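Local coordinates for D-alanyl transferase DltD (Enterococcus faecalis, PDB 6O93), which probably takes part in transferring D-alanine to lipoteichoic acid in the Gram-positive cell wall, as a membrane-associated DltD-family enzyme of the SGNH hydrolase clan, at residues L60-Q65 against S202-V207; N244-Q249 against T347-W352. All blocks are in the same frame, centred on the assembly; numbering follows the deposited sequence.

Interaction 1: residues L60-Q65 against S202-V207; sequences LSEKYQ and SREPIV
E62 meets V207 with its aliphatic stem and E204 with its acid end. CB of E62 lies 3.9 Å from CG1 of V207, and CG of E62 is nearly as close to the same methyl. V207 points CG1 at the stem because this methyl is anti to its backbone N (chi1 171°). The two side chains cross at about a right angle.

Both glutamates start extended and then bend at chi2. The E62 bend (chi2 67°) turns its carboxylate toward that of E204. The two acid planes stand 90° apart, with OE2 of E62 3.9 Å from OE2 of E204. Two like charges this close would probably repel; a water that donates to both carboxylates, to OE2 of E62 (2.6 Å) and OE1 of E204 (2.9 Å), bridges them.

Helix 57-63 belongs to the beta-alpha-beta crossover from strand 40-44 to the outer strand 69-73. A Schellman motif ends it, with Q65 at C-prime. R69, on that strand, makes a salt bridge to OE1 of E62. K14 is a long, weak ion-pair partner of both OE2 atoms, and its charge probably eases the crowding of acids.

Helix 204-211 starts here, with R203 as N-cap. An ST turn leads into its first turn: OG of S202 accepts from N of E204 at 3.0 Å. OG of S202 is also hydrogen-bonded to the backbone O of E15.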
ATOM      1  N   LEU A  60     -10.461   5.933  14.449  1.00 22.38           N
ATOM      2  CA  LEU A  60     -10.411   7.309  14.929  1.00 21.99           C
ATOM      3  C   LEU A  60     -11.234   8.234  14.041  1.00 21.66           C
ATOM      4  O   LEU A  60     -11.904   9.148  14.537  1.00 21.83           O
ATOM      5  CB  LEU A  60      -8.956   7.783  14.999  1.00 21.61           C
ATOM      6  CG  LEU A  60      -8.065   7.047  16.006  1.00 21.29           C
ATOM      7  CD1 LEU A  60      -6.611   7.445  15.841  1.00 20.47           C
ATOM      8  CD2 LEU A  60      -8.525   7.318  17.430  1.00 22.10           C
ATOM      9  N   SER A  61     -11.201   8.013  12.724  1.00 20.75           N
ATOM     10  CA  SER A  61     -11.959   8.871  11.818  1.00 22.15           C
ATOM     11  C   SER A  61     -13.460   8.716  12.037  1.00 23.59           C
ATOM     12  O   SER A  61     -14.205   9.700  11.976  1.00 23.45           O
ATOM     13  CB  SER A  61     -11.596   8.555  10.368  1.00 22.63           C
ATOM     14  OG  SER A  61     -10.262   8.936  10.081  1.00 23.30           O
ATOM     15  N   GLU A  62     -13.919   7.490  12.293  1.00 24.67           N
ATOM     16  CA  GLU A  62     -15.337   7.266  12.559  1.00 26.36           C
ATOM     17  C   GLU A  62     -15.726   7.776  13.942  1.00 27.00           C
ATOM     18  O   GLU A  62     -16.799   8.366  14.114  1.00 27.41           O
ATOM     19  CB  GLU A  62     -15.659   5.777  12.424  1.00 28.29           C
ATOM     20  CG  GLU A  62     -17.140   5.430  12.486  1.00 31.39           C
ATOM     21  CD  GLU A  62     -17.916   5.960  11.297  1.00 33.56           C
ATOM     22  OE1 GLU A  62     -18.650   6.957  11.457  1.00 35.84           O
ATOM     23  OE2 GLU A  62     -17.783   5.387  10.197  1.00 34.49           O
ATOM     24  N   LYS A  63     -14.866   7.558  14.939  1.00 27.25           N
ATOM     25  CA  LYS A  63     -15.186   7.976  16.301  1.00 28.06           C
ATOM     26  C   LYS A  63     -15.412   9.478  16.380  1.00 28.39           C
ATOM     27  O   LYS A  63     -16.337   9.939  17.059  1.00 28.59           O
ATOM     28  CB  LYS A  63     -14.065   7.554  17.253  1.00 27.84           C
ATOM     29  CG  LYS A  63     -14.261   7.991  18.703  1.00 28.33           C
ATOM     30  CD  LYS A  63     -15.552   7.448  19.294  1.00 29.25           C
ATOM     31  CE  LYS A  63     -15.632   7.732  20.788  1.00 31.15           C
ATOM     32  NZ  LYS A  63     -16.885   7.218  21.401  1.00 32.67           N
ATOM     33  N   TYR A  64     -14.581  10.261  15.690  1.00 28.11           N
ATOM     34  CA  TYR A  64     -14.620  11.714  15.795  1.00 29.33           C
ATOM     35  C   TYR A  64     -15.213  12.376  14.556  1.00 29.75           C
ATOM     36  O   TYR A  64     -14.999  13.572  14.332  1.00 29.97           O
ATOM     37  CB  TYR A  64     -13.216  12.242  16.091  1.00 29.02           C
ATOM     38  CG  TYR A  64     -12.652  11.644  17.362  1.00 29.35           C
ATOM     39  CD1 TYR A  64     -13.287  11.846  18.581  1.00 29.95           C
ATOM     40  CD2 TYR A  64     -11.504  10.859  17.343  1.00 28.47           C
ATOM     41  CE1 TYR A  64     -12.794  11.295  19.747  1.00 30.85           C
ATOM     42  CE2 TYR A  64     -11.000  10.303  18.508  1.00 29.21           C
ATOM     43  CZ  TYR A  64     -11.651  10.525  19.708  1.00 31.07           C
ATOM     44  OH  TYR A  64     -11.166   9.981  20.876  1.00 31.73           O
ATOM     45  N   GLN A  65     -15.961  11.620  13.752  1.00 30.45           N
ATOM     46  CA  GLN A  65     -16.829  12.179  12.716  1.00 31.18           C
ATOM     47  C   GLN A  65     -16.092  13.192  11.843  1.00 29.61           C
ATOM     48  O   GLN A  65     -16.525  14.333  11.667  1.00 30.02           O
ATOM     49  CB  GLN A  65     -18.071  12.810  13.349  1.00 33.79           C
ATOM     50  CG  GLN A  65     -18.952  11.820  14.094  1.00 36.72           C
ATOM     51  CD  GLN A  65     -19.649  10.842  13.164  1.00 38.67           C
ATOM     52  OE1 GLN A  65     -19.371   9.642  13.182  1.00 40.45           O
ATOM     53  NE2 GLN A  65     -20.560  11.353  12.344  1.00 38.43           N
ATOM     54  N   SER A 202     -16.559  -6.609   5.801  1.00 25.57           N
ATOM     55  CA  SER A 202     -16.293  -5.304   6.379  1.00 27.20           C
ATOM     56  C   SER A 202     -15.815  -5.440   7.820  1.00 27.62           C
ATOM     57  O   SER A 202     -16.244  -6.329   8.561  1.00 28.79           O
ATOM     58  CB  SER A 202     -17.551  -4.440   6.327  1.00 29.47           C
ATOM     59  OG  SER A 202     -17.343  -3.197   6.970  1.00 31.02           O
ATOM     60  N   ARG A 203     -14.908  -4.547   8.210  1.00 26.29           N
ATOM     61  CA  ARG A 203     -14.468  -4.449   9.594  1.00 27.06           C
ATOM     62  C   ARG A 203     -15.266  -3.419  10.380  1.00 28.92           C
ATOM     63  O   ARG A 203     -14.852  -3.034  11.479  1.00 28.24           O
ATOM     64  CB  ARG A 203     -12.973  -4.118   9.654  1.00 25.20           C
ATOM     65  CG  ARG A 203     -12.075  -5.283   9.264  1.00 24.61           C
ATOM     66  CD  ARG A 203     -10.599  -4.906   9.285  1.00 24.01           C
ATOM     67  NE  ARG A 203      -9.743  -6.058   9.004  1.00 23.52           N
ATOM     68  CZ  ARG A 203      -9.513  -6.546   7.789  1.00 22.92           C
ATOM     69  NH1 ARG A 203     -10.073  -5.989   6.723  1.00 22.84           N
ATOM     70  NH2 ARG A 203      -8.721  -7.599   7.635  1.00 23.11           N
ATOM     71  N   GLU A 204     -16.401  -2.970   9.843  1.00 31.20           N
ATOM     72  CA  GLU A 204     -17.236  -2.019  10.570  1.00 33.55           C
ATOM     73  C   GLU A 204     -17.647  -2.532  11.945  1.00 32.10           C
ATOM     74  O   GLU A 204     -17.701  -1.718  12.884  1.00 32.66           O
ATOM     75  CB  GLU A 204     -18.470  -1.673   9.726  1.00 36.77           C
ATOM     76  CG  GLU A 204     -19.306  -0.527  10.281  1.00 40.56           C
ATOM     77  CD  GLU A 204     -18.546   0.789  10.329  1.00 41.48           C
ATOM     78  OE1 GLU A 204     -17.451   0.875   9.731  1.00 40.46           O
ATOM     79  OE2 GLU A 204     -19.046   1.739  10.969  1.00 42.73           O
ATOM     80  N   PRO A 205     -17.944  -3.822  12.143  1.00 29.55           N
ATOM     81  CA  PRO A 205     -18.226  -4.287  13.512  1.00 29.97           C
ATOM     82  C   PRO A 205     -17.052  -4.093  14.457  1.00 30.31           C
ATOM     83  O   PRO A 205     -17.253  -3.776  15.635  1.00 30.37           O
ATOM     84  CB  PRO A 205     -18.566  -5.774  13.316  1.00 30.05           C
ATOM     85  CG  PRO A 205     -18.971  -5.894  11.883  1.00 29.04           C
ATOM     86  CD  PRO A 205     -18.143  -4.889  11.147  1.00 28.64           C
ATOM     87  N   ILE A 206     -15.824  -4.280  13.970  1.00 30.96           N
ATOM     88  CA  ILE A 206     -14.653  -4.033  14.805  1.00 32.91           C
ATOM     89  C   ILE A 206     -14.521  -2.545  15.101  1.00 30.68           C
ATOM     90  O   ILE A 206     -14.167  -2.146  16.218  1.00 30.83           O
ATOM     91  CB  ILE A 206     -13.389  -4.595  14.129  1.00 34.94           C
ATOM     92  CG1 ILE A 206     -13.525  -6.109  13.934  1.00 37.46           C
ATOM     93  CG2 ILE A 206     -12.149  -4.266  14.956  1.00 35.42           C
ATOM     94  CD1 ILE A 206     -12.392  -6.742  13.150  1.00 36.74           C
ATOM     95  N   VAL A 207     -14.804  -1.701  14.107  1.00 27.79           N
ATOM     96  CA  VAL A 207     -14.745  -0.255  14.306  1.00 27.16           C
ATOM     97  C   VAL A 207     -15.678   0.161  15.438  1.00 30.80           C
ATOM     98  O   VAL A 207     -15.286   0.893  16.354  1.00 30.79           O
ATOM     99  CB  VAL A 207     -15.091   0.478  12.997  1.00 24.09           C
ATOM    100  CG1 VAL A 207     -15.239   1.974  13.242  1.00 22.69           C
ATOM    101  CG2 VAL A 207     -14.028   0.208  11.939  1.00 21.45           C
TER
HETATM  102  O   HOH W   1     -16.387   3.527   9.047  1.00 25.37           O

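Interaction 2: residues N244-Q249 against T347-W352; sequences NGFYRQ and TIHLGW. With PO4 (phosphate ion), chain G.
OD1 of D346 is gripped by two nitrogens, ND1 of H349 and the backbone N of I348, and the H349 ring held there is the one that F246 approaches. CE2 of F246 comes to 4.3 Å from ND1 of H349, a loose contact. The other imidazole nitrogen, NE2, is hydrogen-bonded to OG of S47, so that S47, H349 and D346 have the geometry of a Ser-His-Asp catalytic triad, though the role is inferred. With both nitrogens engaged, the rotation of the H349 ring is fixed. CG1 of I348 rests on one face of the H349 ring, 3.6 Å above the plane and offset toward the rim. The order D346-T347-I348-H349 fits the Asp-x-x-His block of SGNH hydrolases.

T347 is the closer neighbour of F246. CZ of F246 is 3.6 Å from OG1 of T347, and CE1 of F246 is 4.0 Å from the methyl CG2 of T347. The F246 side chain runs at about a right angle to that of T347. F246 leaves helix 244-251 with CG anti to the backbone N (chi1 -171°), which carries the far end of the ring to the loop.

T347 also holds a phosphate, probably from the crystallisation liquor. OG1 of T347 donates to O2 of the phosphate; the bond is modelled very short and its exact length is doubtful. CG2 of I348 lies 3.8 Å from O3 of the same phosphate, to which W301 NE1 is also hydrogen-bonded.

F246 probably forms part of the apolar border of the inferred active site, where a sodium ion lies about 4 Å from the H349 side chain. The phosphate is consistent with anion binding at the spot between T347 OG1 and W301 NE1.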
ATOM      1  N   ASN A 244      -0.103 -11.220  21.512  1.00 39.13           N
ATOM      2  CA  ASN A 244      -0.113 -12.589  22.021  1.00 40.35           C
ATOM      3  C   ASN A 244      -0.419 -13.593  20.916  1.00 40.62           C
ATOM      4  O   ASN A 244       0.305 -14.581  20.744  1.00 41.34           O
ATOM      5  CB  ASN A 244      -1.132 -12.717  23.155  1.00 41.52           C
ATOM      6  CG  ASN A 244      -0.717 -11.958  24.399  1.00 41.83           C
ATOM      7  OD1 ASN A 244       0.463 -11.677  24.605  1.00 41.04           O
ATOM      8  ND2 ASN A 244      -1.690 -11.625  25.240  1.00 43.57           N
ATOM      9  N   GLY A 245      -1.492 -13.359  20.159  1.00 40.19           N
ATOM     10  CA  GLY A 245      -1.861 -14.293  19.105  1.00 39.79           C
ATOM     11  C   GLY A 245      -0.774 -14.444  18.059  1.00 37.90           C
ATOM     12  O   GLY A 245      -0.396 -15.558  17.692  1.00 38.53           O
ATOM     13  N   PHE A 246      -0.259 -13.318  17.562  1.00 35.44           N
ATOM     14  CA  PHE A 246       0.816 -13.360  16.579  1.00 33.22           C
ATOM     15  C   PHE A 246       2.016 -14.137  17.110  1.00 34.73           C
ATOM     16  O   PHE A 246       2.651 -14.898  16.370  1.00 34.98           O
ATOM     17  CB  PHE A 246       1.217 -11.931  16.205  1.00 30.68           C
ATOM     18  CG  PHE A 246       2.167 -11.839  15.041  1.00 29.53           C
ATOM     19  CD1 PHE A 246       3.523 -12.076  15.211  1.00 29.06           C
ATOM     20  CD2 PHE A 246       1.707 -11.487  13.783  1.00 28.01           C
ATOM     21  CE1 PHE A 246       4.397 -11.980  14.143  1.00 27.95           C
ATOM     22  CE2 PHE A 246       2.576 -11.389  12.714  1.00 27.51           C
ATOM     23  CZ  PHE A 246       3.922 -11.635  12.896  1.00 27.46           C
ATOM     24  N   TYR A 247       2.332 -13.973  18.397  1.00 35.62           N
ATOM     25  CA  TYR A 247       3.534 -14.590  18.951  1.00 38.06           C
ATOM     26  C   TYR A 247       3.379 -16.102  19.070  1.00 43.38           C
ATOM     27  O   TYR A 247       4.223 -16.862  18.584  1.00 42.35           O
ATOM     28  CB  TYR A 247       3.861 -13.977  20.313  1.00 37.05           C
ATOM     29  CG  TYR A 247       5.091 -14.574  20.957  1.00 36.50           C
ATOM     30  CD1 TYR A 247       6.360 -14.109  20.639  1.00 35.53           C
ATOM     31  CD2 TYR A 247       4.985 -15.609  21.877  1.00 38.55           C
ATOM     32  CE1 TYR A 247       7.489 -14.654  21.220  1.00 37.15           C
ATOM     33  CE2 TYR A 247       6.110 -16.161  22.465  1.00 40.40           C
ATOM     34  CZ  TYR A 247       7.359 -15.680  22.131  1.00 39.50           C
ATOM     35  OH  TYR A 247       8.482 -16.222  22.712  1.00 41.50           O
ATOM     36  N   ARG A 248       2.309 -16.559  19.725  1.00 50.90           N
ATOM     37  CA  ARG A 248       2.138 -17.988  19.959  1.00 59.15           C
ATOM     38  C   ARG A 248       1.926 -18.771  18.669  1.00 60.34           C
ATOM     39  O   ARG A 248       2.155 -19.985  18.654  1.00 62.14           O
ATOM     40  CB  ARG A 248       0.965 -18.231  20.912  1.00 65.00           C
ATOM     41  CG  ARG A 248      -0.379 -17.759  20.384  1.00 68.50           C
ATOM     42  CD  ARG A 248      -1.454 -17.828  21.461  1.00 74.18           C
ATOM     43  NE  ARG A 248      -2.640 -17.058  21.095  1.00 76.35           N
ATOM     44  CZ  ARG A 248      -3.630 -16.764  21.932  1.00 79.85           C
ATOM     45  NH1 ARG A 248      -3.587 -17.176  23.192  1.00 82.90           N
ATOM     46  NH2 ARG A 248      -4.668 -16.053  21.509  1.00 80.02           N
ATOM     47  N   GLN A 249       1.506 -18.111  17.590  1.00 59.66           N
ATOM     48  CA  GLN A 249       1.226 -18.794  16.333  1.00 60.68           C
ATOM     49  C   GLN A 249       2.391 -18.772  15.355  1.00 57.34           C
ATOM     50  O   GLN A 249       2.542 -19.718  14.576  1.00 58.57           O
ATOM     51  CB  GLN A 249       0.002 -18.170  15.650  1.00 63.26           C
ATOM     52  CG  GLN A 249      -1.311 -18.399  16.379  1.00 67.72           C
ATOM     53  CD  GLN A 249      -2.491 -17.782  15.650  1.00 69.87           C
ATOM     54  OE1 GLN A 249      -2.327 -17.138  14.614  1.00 69.28           O
ATOM     55  NE2 GLN A 249      -3.690 -17.978  16.189  1.00 72.47           N
ATOM     56  N   THR A 347       5.872  -7.823  14.762  1.00 34.33           N
ATOM     57  CA  THR A 347       7.261  -7.709  14.336  1.00 37.63           C
ATOM     58  C   THR A 347       7.462  -6.560  13.356  1.00 36.58           C
ATOM     59  O   THR A 347       8.445  -5.819  13.466  1.00 38.87           O
ATOM     60  CB  THR A 347       7.726  -9.024  13.712  1.00 40.90           C
ATOM     61  OG1 THR A 347       6.789  -9.436  12.709  1.00 41.13           O
ATOM     62  CG2 THR A 347       7.845 -10.108  14.776  1.00 43.81           C
ATOM     63  N   ILE A 348       6.546  -6.382  12.404  1.00 32.32           N
ATOM     64  CA  ILE A 348       6.776  -5.434  11.319  1.00 28.61           C
ATOM     65  C   ILE A 348       5.545  -4.582  11.032  1.00 24.77           C
ATOM     66  O   ILE A 348       5.605  -3.658  10.216  1.00 23.90           O
ATOM     67  CB  ILE A 348       7.217  -6.174  10.041  1.00 29.83           C
ATOM     68  CG1 ILE A 348       6.141  -7.173   9.603  1.00 29.50           C
ATOM     69  CG2 ILE A 348       8.545  -6.886  10.269  1.00 30.79           C
ATOM     70  CD1 ILE A 348       6.415  -7.803   8.254  1.00 30.32           C
ATOM     71  N   HIS A 349       4.428  -4.875  11.693  1.00 24.55           N
ATOM     72  CA  HIS A 349       3.160  -4.216  11.402  1.00 24.75           C
ATOM     73  C   HIS A 349       2.882  -3.115  12.419  1.00 23.36           C
ATOM     74  O   HIS A 349       3.006  -3.334  13.629  1.00 23.61           O
ATOM     75  CB  HIS A 349       2.017  -5.231  11.400  1.00 27.51           C
ATOM     76  CG  HIS A 349       2.179  -6.312  10.378  1.00 30.69           C
ATOM     77  ND1 HIS A 349       2.661  -7.565  10.689  1.00 32.77           N
ATOM     78  CD2 HIS A 349       1.935  -6.322   9.047  1.00 30.63           C
ATOM     79  CE1 HIS A 349       2.700  -8.304   9.594  1.00 32.31           C
ATOM     80  NE2 HIS A 349       2.265  -7.573   8.584  1.00 31.20           N
ATOM     81  N   LEU A 350       2.503  -1.937  11.920  1.00 21.23           N
ATOM     82  CA  LEU A 350       2.125  -0.832  12.788  1.00 21.17           C
ATOM     83  C   LEU A 350       1.051  -1.272  13.771  1.00 21.89           C
ATOM     84  O   LEU A 350       0.186  -2.094  13.451  1.00 20.98           O
ATOM     85  CB  LEU A 350       1.614   0.351  11.961  1.00 20.24           C
ATOM     86  CG  LEU A 350       2.661   1.166  11.201  1.00 20.23           C
ATOM     87  CD1 LEU A 350       1.986   2.069  10.179  1.00 20.74           C
ATOM     88  CD2 LEU A 350       3.500   1.988  12.165  1.00 20.59           C
ATOM     89  N   GLY A 351       1.103  -0.704  14.975  1.00 22.89           N
ATOM     90  CA  GLY A 351       0.206  -1.058  16.050  1.00 23.95           C
ATOM     91  C   GLY A 351      -0.345   0.171  16.753  1.00 23.31           C
ATOM     92  O   GLY A 351      -0.430   1.262  16.186  1.00 22.14           O
ATOM     93  N   TRP A 352      -0.707  -0.032  18.019  1.00 24.66           N
ATOM     94  CA  TRP A 352      -1.461   0.941  18.803  1.00 25.19           C
ATOM     95  C   TRP A 352      -0.902   2.354  18.688  1.00 25.09           C
ATOM     96  O   TRP A 352      -1.550   3.233  18.111  1.00 24.64           O
ATOM     97  CB  TRP A 352      -1.496   0.506  20.271  1.00 26.60           C
ATOM     98  CG  TRP A 352      -2.089  -0.857  20.467  1.00 27.03           C
ATOM     99  CD1 TRP A 352      -3.400  -1.154  20.691  1.00 27.66           C
ATOM    100  CD2 TRP A 352      -1.391  -2.107  20.450  1.00 27.76           C
ATOM    101  NE1 TRP A 352      -3.564  -2.512  20.816  1.00 28.65           N
ATOM    102  CE2 TRP A 352      -2.344  -3.120  20.672  1.00 28.84           C
ATOM    103  CE3 TRP A 352      -0.052  -2.468  20.270  1.00 27.22           C
ATOM    104  CZ2 TRP A 352      -2.002  -4.470  20.718  1.00 29.22           C
ATOM    105  CZ3 TRP A 352       0.284  -3.808  20.316  1.00 28.10           C
ATOM    106  CH2 TRP A 352      -0.685  -4.792  20.538  1.00 28.85           C
TER
HETATM  107  P   PO4 G 506       9.505 -11.109  10.776  1.00 56.34           P
HETATM  108  O1  PO4 G 506       9.700 -11.069   9.277  1.00 56.76           O
HETATM  109  O2  PO4 G 506       8.055 -10.837  11.100  1.00 56.48           O
HETATM  110  O3  PO4 G 506      10.377 -10.058  11.420  1.00 55.38           O
HETATM  111  O4  PO4 G 506       9.889 -12.472  11.302  1.00 57.43           O

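How the interactions relate
Both contacts are buried, yet each lies about 20 Å from the centre of the chain. Their centres are 21 Å apart; their nearest atoms are about 7 Å apart and do not touch. Interaction 1 joins two helices, one ending and one beginning. Interaction 2 sets a helix against a loop. Helix 352-367 relates them: L60 of the first packs on it, and the loop of the second leads into it at W352. The chemistry differs with place. In interaction 1, near the outer strand 69-73, two acids share a water, with R69 bonded to E62 and K14 only weakly paired with both. In interaction 2, beside the probable catalytic centre, an aromatic ring flanks a hydroxyl and an imidazole.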